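Long-range contacts in ribonuclease S-F11 (Nicotiana alata, PDB 1IOO), which cleaves RNA as a T2-family ribonuclease of the style and is associated with gametophytic self-incompatibility, the rejection of self pollen: residues Y4-F15 / E162-P172; W84-G92 / Y99-L107. One frame throughout, in Å; residues are numbered along the deposited sequence.

Interaction 1: residues Y4-F15 / E162-P172; sequences YLQLVLTWPASF and ELYEIGICFTP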
# COMPACT_ATOMS: atom_id res chain seq x y z
N TYR A 4 5.71 8.91 -11.34
CA TYR A 4 4.78 7.79 -11.22
C TYR A 4 4.01 7.80 -9.91
O TYR A 4 4.33 8.56 -8.99
CB TYR A 4 5.55 6.47 -11.34
CG TYR A 4 6.54 6.24 -10.21
CD1 TYR A 4 6.17 5.55 -9.05
CD2 TYR A 4 7.84 6.74 -10.28
CE1 TYR A 4 7.07 5.37 -8.00
CE2 TYR A 4 8.74 6.58 -9.23
CZ TYR A 4 8.35 5.90 -8.09
OH TYR A 4 9.23 5.76 -7.04
N LEU A 5 2.98 6.97 -9.85
CA LEU A 5 2.19 6.78 -8.65
C LEU A 5 2.43 5.39 -8.11
O LEU A 5 2.37 4.42 -8.87
CB LEU A 5 0.69 6.90 -8.95
CG LEU A 5 0.02 8.24 -9.16
CD1 LEU A 5 -1.42 7.99 -9.60
CD2 LEU A 5 0.05 9.05 -7.87
N GLN A 6 2.71 5.27 -6.82
CA GLN A 6 2.91 3.96 -6.25
C GLN A 6 1.81 3.61 -5.27
O GLN A 6 1.64 4.27 -4.24
CB GLN A 6 4.26 3.86 -5.52
CG GLN A 6 4.46 2.46 -4.93
CD GLN A 6 5.75 2.30 -4.16
OE1 GLN A 6 6.05 1.20 -3.67
NE2 GLN A 6 6.52 3.37 -4.04
N LEU A 7 1.00 2.62 -5.63
CA LEU A 7 -0.01 2.13 -4.71
C LEU A 7 0.65 1.16 -3.75
O LEU A 7 1.22 0.15 -4.17
CB LEU A 7 -1.14 1.41 -5.47
CG LEU A 7 -2.22 0.79 -4.58
CD1 LEU A 7 -3.09 1.87 -3.97
CD2 LEU A 7 -3.07 -0.18 -5.40
N VAL A 8 0.63 1.49 -2.47
CA VAL A 8 1.24 0.63 -1.47
C VAL A 8 0.19 -0.13 -0.69
O VAL A 8 -0.64 0.47 -0.01
CB VAL A 8 2.10 1.45 -0.48
CG1 VAL A 8 2.78 0.51 0.52
CG2 VAL A 8 3.14 2.25 -1.26
N LEU A 9 0.23 -1.45 -0.82
CA LEU A 9 -0.72 -2.31 -0.13
C LEU A 9 -0.06 -3.03 1.04
O LEU A 9 0.99 -3.66 0.89
CB LEU A 9 -1.30 -3.35 -1.10
CG LEU A 9 -2.07 -2.77 -2.29
CD1 LEU A 9 -2.48 -3.90 -3.23
CD2 LEU A 9 -3.30 -2.00 -1.82
N THR A 10 -0.69 -2.92 2.19
CA THR A 10 -0.20 -3.54 3.41
C THR A 10 -0.79 -4.92 3.63
O THR A 10 -1.96 -5.16 3.33
CB THR A 10 -0.64 -2.72 4.66
OG1 THR A 10 -0.02 -1.44 4.65
CG2 THR A 10 -0.30 -3.47 5.94
N TRP A 11 0.03 -5.84 4.10
CA TRP A 11 -0.46 -7.13 4.55
C TRP A 11 -0.69 -7.01 6.05
O TRP A 11 0.26 -7.00 6.83
CB TRP A 11 0.55 -8.24 4.23
CG TRP A 11 0.09 -9.62 4.67
CD1 TRP A 11 0.76 -10.48 5.49
CD2 TRP A 11 -1.15 -10.26 4.35
NE1 TRP A 11 0.02 -11.62 5.69
CE2 TRP A 11 -1.16 -11.51 5.00
CE3 TRP A 11 -2.26 -9.90 3.56
CZ2 TRP A 11 -2.23 -12.41 4.91
CZ3 TRP A 11 -3.33 -10.80 3.46
CH2 TRP A 11 -3.30 -12.03 4.14
N PRO A 12 -1.96 -6.83 6.48
CA PRO A 12 -2.34 -6.66 7.88
C PRO A 12 -1.67 -7.54 8.92
O PRO A 12 -1.20 -7.05 9.94
CB PRO A 12 -3.86 -6.80 7.85
CG PRO A 12 -4.19 -6.18 6.52
CD PRO A 12 -3.16 -6.85 5.63
N ALA A 13 -1.64 -8.84 8.67
CA ALA A 13 -1.02 -9.75 9.62
C ALA A 13 0.41 -9.34 9.93
O ALA A 13 0.86 -9.39 11.07
CB ALA A 13 -1.07 -11.17 9.10
N SER A 14 1.14 -8.93 8.90
CA SER A 14 2.52 -8.50 9.08
C SER A 14 2.58 -7.13 9.76
O SER A 14 3.36 -6.91 10.68
CB SER A 14 3.25 -8.45 7.74
OG SER A 14 4.62 -8.13 7.91
N PHE A 15 1.74 -6.20 9.30
CA PHE A 15 1.74 -4.87 9.87
C PHE A 15 1.46 -4.90 11.37
O PHE A 15 2.11 -4.20 12.14
CB PHE A 15 0.68 -3.99 9.20
CG PHE A 15 0.66 -2.57 9.71
CD1 PHE A 15 1.45 -1.59 9.12
CD2 PHE A 15 -0.11 -2.24 10.82
CE1 PHE A 15 1.47 -0.30 9.63
CE2 PHE A 15 -0.10 -0.95 11.34
CZ PHE A 15 0.70 0.03 10.74
N GLU A 162 9.93 -11.08 6.12
CA GLU A 162 8.55 -11.43 5.84
C GLU A 162 7.89 -10.40 4.94
O GLU A 162 8.30 -9.24 4.91
CB GLU A 162 7.75 -11.57 7.13
CG GLU A 162 7.58 -10.32 7.95
CD GLU A 162 6.76 -10.58 9.19
OE1 GLU A 162 5.51 -10.54 9.11
OE2 GLU A 162 7.36 -10.86 10.25
N LEU A 163 6.89 -10.84 4.19
CA LEU A 163 6.17 -9.94 3.29
C LEU A 163 5.42 -8.91 4.11
O LEU A 163 4.53 -9.24 4.88
CB LEU A 163 5.20 -10.75 2.43
CG LEU A 163 4.50 -9.98 1.31
CD1 LEU A 163 5.53 -9.43 0.32
CD2 LEU A 163 3.54 -10.92 0.59
N TYR A 164 5.79 -7.64 3.93
CA TYR A 164 5.21 -6.56 4.71
C TYR A 164 4.26 -5.70 3.88
O TYR A 164 3.13 -5.42 4.30
CB TYR A 164 6.37 -5.71 5.24
CG TYR A 164 5.99 -4.62 6.19
CD1 TYR A 164 5.53 -4.92 7.48
CD2 TYR A 164 6.14 -3.28 5.84
CE1 TYR A 164 5.24 -3.91 8.39
CE2 TYR A 164 5.85 -2.26 6.74
CZ TYR A 164 5.40 -2.58 8.01
OH TYR A 164 5.14 -1.58 8.92
N GLU A 165 4.72 -5.29 2.70
CA GLU A 165 3.92 -4.47 1.80
C GLU A 165 4.25 -4.78 0.36
O GLU A 165 5.33 -5.27 0.05
CB GLU A 165 4.20 -2.97 2.02
CG GLU A 165 3.97 -2.44 3.41
CD GLU A 165 4.46 -1.00 3.56
OE1 GLU A 165 5.49 -0.65 2.94
OE2 GLU A 165 3.82 -0.22 4.29
N ILE A 166 3.30 -4.50 -0.53
CA ILE A 166 3.52 -4.66 -1.95
C ILE A 166 3.19 -3.38 -2.67
O ILE A 166 2.12 -2.81 -2.48
CB ILE A 166 2.65 -5.78 -2.55
CG1 ILE A 166 3.06 -7.12 -1.94
CG2 ILE A 166 2.82 -5.82 -4.07
CD1 ILE A 166 2.17 -8.28 -2.38
N GLY A 167 4.13 -2.90 -3.48
CA GLY A 167 3.90 -1.68 -4.22
C GLY A 167 3.68 -1.98 -5.69
O GLY A 167 4.35 -2.82 -6.28
N ILE A 168 2.68 -1.30 -6.25
CA ILE A 168 2.36 -1.39 -7.67
C ILE A 168 2.32 0.01 -8.24
O ILE A 168 1.62 0.88 -7.72
CB ILE A 168 1.02 -2.14 -7.89
CG1 ILE A 168 1.15 -3.57 -7.36
CG2 ILE A 168 0.65 -2.15 -9.36
CD1 ILE A 168 -0.12 -4.40 -7.45
N CYS A 169 3.08 0.25 -9.30
CA CYS A 169 3.22 1.59 -9.85
C CYS A 169 2.40 1.81 -11.12
O CYS A 169 2.16 0.90 -11.90
CB CYS A 169 4.71 1.89 -10.07
SG CYS A 169 5.53 1.84 -8.44
N PHE A 170 1.98 3.06 -11.28
CA PHE A 170 1.17 3.49 -12.42
C PHE A 170 1.68 4.81 -12.95
O PHE A 170 2.43 5.52 -12.28
CB PHE A 170 -0.28 3.74 -11.98
CG PHE A 170 -0.97 2.55 -11.39
CD1 PHE A 170 -0.75 2.18 -10.07
CD2 PHE A 170 -1.84 1.79 -12.16
CE1 PHE A 170 -1.40 1.07 -9.52
CE2 PHE A 170 -2.49 0.68 -11.63
CZ PHE A 170 -2.27 0.32 -10.31
N THR A 171 1.27 5.15 -14.17
CA THR A 171 1.62 6.45 -14.70
C THR A 171 0.89 7.53 -13.90
O THR A 171 -0.10 7.23 -13.24
CB THR A 171 1.25 6.56 -16.19
OG1 THR A 171 -0.11 6.15 -16.37
CG2 THR A 171 2.17 5.68 -17.02
N PRO A 172 1.36 8.78 -13.93
CA PRO A 172 0.72 9.87 -13.18
C PRO A 172 -0.80 9.97 -13.36
O PRO A 172 -1.51 10.30 -12.41
CB PRO A 172 1.47 11.10 -13.68
CG PRO A 172 2.86 10.57 -13.84
CD PRO A 172 2.61 9.25 -14.57
O HOH W 1 2.29 -1.41 5.81
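Leu5, Leu7 and Leu9 face Phe170, Ile168 and Ile166 across an antiparallel strand pair, and each couple exchanges two backbone hydrogen bonds of 2.8 to 2.9 Å between N and O. Trp11 N adds a longer rung to Tyr164 O (3.1 Å), just where the first strand gives way to a helix. The carbonyls of Leu5, Leu7 and Leu9 also receive CA-H...O contacts from Cys169, Gly167 and Glu165, which stand at the non-hydrogen-bonded positions.

The direct side-chain hydrogen bond across the pair lies at the Ser14 and Glu162 end. Ser14 OG donates to Glu162 OE1 (2.8 Å), reaching it from above the carboxylate plane, while the same hydroxyl lies at the edge of the Tyr164 ring, 3.4 Å from CD1. Glu162 OE2 forms a salt bridge with Arg195; an alanine here would probably leave Ser14 OG without its acceptor and Arg195 without this counter-charge. A water joins Thr10 OG1 to Glu165 OE2, donating to the carboxylate. In mid-strand the extended Gln6 chain, with CG anti to the backbone N (chi1 -179°), carries OE1 over Gly167 CA to a hydrogen bond with Lys152.

Side-chain packing flanks the ladder. Cys169 SG, disulfide-bonded to Cys180, makes an oblique sulfur-aromatic contact with the Tyr4 ring (4.7 Å to the centroid) and rests on Gln6 CG (3.7 Å). On the other face, Leu7 CB meets the edge of the Phe170 ring at CE1.

These are central strands of the antiparallel sheet of the RNase T2 fold. Strand 30-37, bearing catalytic His32, flanks 4-10, and 150-154 flanks 162-170, where Tyr164 and Glu165 form a classic beta bulge opposite Lys152; helix 101-113 packs on the leucine face.

Interaction 2: residues W84-G92 / Y99-L107; sequences WKYQYIKHG and YNQNTYFGL
Gly92 brings bare backbone against an aromatic ring: its CA sits over one face of Tyr104, 3.9 Å from the centroid and 18° off the normal, in a CH-pi contact. A CB at this glycine would clash with Tyr88 CD1 of its own helix and be tight against Tyr104 CE1, so both rings close in on the place a side chain would take. A second CH-pi contact has the roles exchanged, Gln101 CG lying over the centre of the Tyr88 ring.

Tyr88 is the hub. With CG anti to the backbone N (chi1 -176°), its ring extends to the first turn of the other helix, where OH is 3.5 Å from Gln101 CB. Its CD1 meets both Tyr104 CD1 and Phe105 CE1, the latter at 3.8 Å, and the two ring pairs are oblique. Phe105 then turns its edge toward the face of the Trp84 five-membered ring in an offset edge-to-face pair, planes at 72°, and its CZ comes within 3.4 Å of Trp84 O. Asn100 and Thr103 close the start of helix 101-113 with a capping box, Thr103 N donating to Asn100 OD1 (2.8 Å) and Asn100 N to Thr103 OG1.

Helix 82-92 carries His91, the catalytic proton acceptor, and Gln87, a probable active-site residue. No hydrogen bond links the two segments, so ring and CH-pi packing holds the helices together, while the polar ends tie the pair to the surrounding chain: Tyr104 OH bonds to Leu34 O, Trp84 NE1 to Trp67 O and Gln101 NE2 to Ser53 O.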
# COMPACT_ATOMS: atom_id res chain seq x y z
N TRP A 84 -5.50 8.96 7.28
CA TRP A 84 -5.90 9.47 5.98
C TRP A 84 -5.44 10.91 5.82
O TRP A 84 -4.94 11.29 4.76
CB TRP A 84 -7.42 9.37 5.79
CG TRP A 84 -7.91 7.96 5.89
CD1 TRP A 84 -7.21 6.82 5.58
CD2 TRP A 84 -9.19 7.52 6.37
NE1 TRP A 84 -7.97 5.71 5.86
CE2 TRP A 84 -9.19 6.11 6.34
CE3 TRP A 84 -10.34 8.19 6.83
CZ2 TRP A 84 -10.29 5.34 6.75
CZ3 TRP A 84 -11.44 7.42 7.24
CH2 TRP A 84 -11.40 6.02 7.20
N LYS A 85 -5.60 11.70 6.88
CA LYS A 85 -5.17 13.09 6.84
C LYS A 85 -3.66 13.19 6.64
O LYS A 85 -3.19 13.96 5.80
CB LYS A 85 -5.55 13.83 8.13
CG LYS A 85 -5.09 15.29 8.12
CD LYS A 85 -5.19 15.97 9.48
CE LYS A 85 -6.62 16.17 9.92
NZ LYS A 85 -6.64 17.02 11.14
N TYR A 86 -2.91 12.42 7.40
CA TYR A 86 -1.45 12.45 7.29
C TYR A 86 -1.00 12.07 5.89
O TYR A 86 -0.15 12.74 5.29
CB TYR A 86 -0.83 11.49 8.30
CG TYR A 86 0.68 11.51 8.31
CD1 TYR A 86 1.37 12.69 8.59
CD2 TYR A 86 1.41 10.36 8.06
CE1 TYR A 86 2.77 12.71 8.62
CE2 TYR A 86 2.81 10.37 8.09
CZ TYR A 86 3.48 11.55 8.37
OH TYR A 86 4.85 11.56 8.44
N GLN A 87 -1.58 11.00 5.35
CA GLN A 87 -1.21 10.52 4.03
C GLN A 87 -1.57 11.54 2.95
O GLN A 87 -0.83 11.71 1.98
CB GLN A 87 -1.89 9.18 3.74
CG GLN A 87 -1.35 8.03 4.58
CD GLN A 87 0.11 7.71 4.28
OE1 GLN A 87 0.88 7.36 5.18
NE2 GLN A 87 0.50 7.80 3.01
N TYR A 88 -2.69 12.23 3.13
CA TYR A 88 -3.12 13.23 2.16
C TYR A 88 -2.17 14.43 2.15
O TYR A 88 -1.78 14.91 1.09
CB TYR A 88 -4.54 13.72 2.46
CG TYR A 88 -5.05 14.70 1.43
CD1 TYR A 88 -5.14 14.32 0.09
CD2 TYR A 88 -5.42 15.99 1.78
CE1 TYR A 88 -5.59 15.20 -0.88
CE2 TYR A 88 -5.88 16.89 0.82
CZ TYR A 88 -5.96 16.48 -0.51
OH TYR A 88 -6.42 17.35 -1.48
N ILE A 89 -1.80 14.91 3.33
CA ILE A 89 -0.91 16.06 3.42
C ILE A 89 0.51 15.73 2.97
O ILE A 89 1.15 16.52 2.28
CB ILE A 89 -0.90 16.62 4.86
CG1 ILE A 89 -2.27 17.22 5.16
CG2 ILE A 89 0.19 17.67 5.02
CD1 ILE A 89 -2.45 17.67 6.58
N LYS A 90 0.99 14.55 3.33
CA LYS A 90 2.35 14.17 2.98
C LYS A 90 2.49 13.71 1.53
O LYS A 90 3.49 14.02 0.87
CB LYS A 90 2.84 13.05 3.91
CG LYS A 90 4.29 12.65 3.69
CD LYS A 90 4.74 11.60 4.70
CE LYS A 90 6.22 11.27 4.52
NZ LYS A 90 6.68 10.31 5.56
N HIS A 91 1.50 12.98 1.02
CA HIS A 91 1.61 12.44 -0.34
C HIS A 91 0.57 13.01 -1.29
O HIS A 91 0.89 13.33 -2.44
CB HIS A 91 1.52 10.91 -0.28
CG HIS A 91 2.70 10.28 0.40
ND1 HIS A 91 3.96 10.30 -0.15
CD2 HIS A 91 2.82 9.67 1.60
CE1 HIS A 91 4.81 9.73 0.68
NE2 HIS A 91 4.14 9.33 1.75
N GLY A 92 -0.67 13.14 -0.84
CA GLY A 92 -1.69 13.69 -1.71
C GLY A 92 -1.32 15.07 -2.21
O GLY A 92 -1.72 15.51 -3.28
N TYR A 99 -5.54 15.66 -9.28
CA TYR A 99 -6.49 15.14 -8.30
C TYR A 99 -6.81 16.13 -7.19
O TYR A 99 -6.02 17.01 -6.86
CB TYR A 99 -5.93 13.88 -7.62
CG TYR A 99 -5.45 12.84 -8.58
CD1 TYR A 99 -4.11 12.79 -8.97
CD2 TYR A 99 -6.34 11.95 -9.16
CE1 TYR A 99 -3.68 11.89 -9.93
CE2 TYR A 99 -5.92 11.05 -10.12
CZ TYR A 99 -4.59 11.02 -10.50
OH TYR A 99 -4.19 10.16 -11.49
N ASN A 100 -8.01 15.97 -6.64
CA ASN A 100 -8.42 16.70 -5.46
C ASN A 100 -8.54 15.69 -4.33
O ASN A 100 -8.28 14.51 -4.54
CB ASN A 100 -9.73 17.47 -5.68
CG ASN A 100 -10.86 16.59 -6.16
OD1 ASN A 100 -11.16 15.56 -5.57
ND2 ASN A 100 -11.51 17.01 -7.24
N GLN A 101 -8.91 16.12 -3.13
CA GLN A 101 -8.98 15.16 -2.03
C GLN A 101 -9.88 13.98 -2.37
O GLN A 101 -9.52 12.82 -2.15
CB GLN A 101 -9.48 15.81 -0.74
CG GLN A 101 -9.38 14.86 0.43
CD GLN A 101 -9.98 15.43 1.69
OE1 GLN A 101 -9.86 16.62 1.96
NE2 GLN A 101 -10.62 14.57 2.49
N ASN A 102 -11.05 14.27 -2.93
CA ASN A 102 -12.02 13.24 -3.26
C ASN A 102 -11.53 12.29 -4.35
O ASN A 102 -11.70 11.07 -4.22
CB ASN A 102 -13.35 13.87 -3.68
CG ASN A 102 -14.11 14.48 -2.52
OD1 ASN A 102 -15.09 15.20 -2.71
ND2 ASN A 102 -13.67 14.17 -1.31
N THR A 103 -10.93 12.82 -5.41
CA THR A 103 -10.48 11.95 -6.49
C THR A 103 -9.18 11.24 -6.15
O THR A 103 -8.88 10.19 -6.71
CB THR A 103 -10.37 12.71 -7.82
OG1 THR A 103 -9.47 13.80 -7.69
CG2 THR A 103 -11.74 13.24 -8.22
N TYR A 104 -8.40 11.80 -5.23
CA TYR A 104 -7.18 11.14 -4.78
C TYR A 104 -7.53 9.87 -4.00
O TYR A 104 -7.03 8.78 -4.30
CB TYR A 104 -6.35 12.08 -3.92
CG TYR A 104 -5.19 11.41 -3.20
CD1 TYR A 104 -5.29 11.10 -1.85
CD2 TYR A 104 -4.01 11.11 -3.87
CE1 TYR A 104 -4.22 10.51 -1.16
CE2 TYR A 104 -2.93 10.51 -3.19
CZ TYR A 104 -3.05 10.22 -1.84
OH TYR A 104 -2.01 9.62 -1.15
N PHE A 105 -8.42 10.00 -3.02
CA PHE A 105 -8.84 8.83 -2.27
C PHE A 105 -9.68 7.90 -3.14
O PHE A 105 -9.59 6.68 -3.02
CB PHE A 105 -9.59 9.24 -1.00
CG PHE A 105 -8.68 9.68 0.11
CD1 PHE A 105 -8.30 11.02 0.23
CD2 PHE A 105 -8.15 8.75 0.99
CE1 PHE A 105 -7.40 11.42 1.21
CE2 PHE A 105 -7.25 9.14 1.98
CZ PHE A 105 -6.87 10.48 2.09
N GLY A 106 -10.47 8.48 -4.04
CA GLY A 106 -11.28 7.66 -4.93
C GLY A 106 -10.39 6.82 -5.83
O GLY A 106 -10.70 5.66 -6.12
N LEU A 107 -9.29 7.41 -6.29
CA LEU A 107 -8.34 6.69 -7.13
C LEU A 107 -7.71 5.54 -6.37
O LEU A 107 -7.59 4.43 -6.89
CB LEU A 107 -7.24 7.62 -7.64
CG LEU A 107 -6.15 6.92 -8.48
CD1 LEU A 107 -6.79 6.28 -9.70
CD2 LEU A 107 -5.08 7.92 -8.90

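Overall arrangement
Interaction 1 joins the first strand of the chain to one late in the sequence, its segments 147 residues apart at their closest ends, whereas interaction 2 is local, joining two helices across a short loop within the intervening chain. Their centres lie 16 Å apart, interaction 1 near the middle of the molecule and interaction 2 farther out. They touch directly: Tyr99 OH is 2.8 Å from Pro172 O, a probable hydrogen bond, and Leu107 packs on Leu5. Helix 101-113 thus belongs to the helix pair and also lies against the sheet. Strand 30-37 bridges them too, bringing His32 beside Thr10 and close to Gln87, so that sheet and helix 82-92 both border the active site.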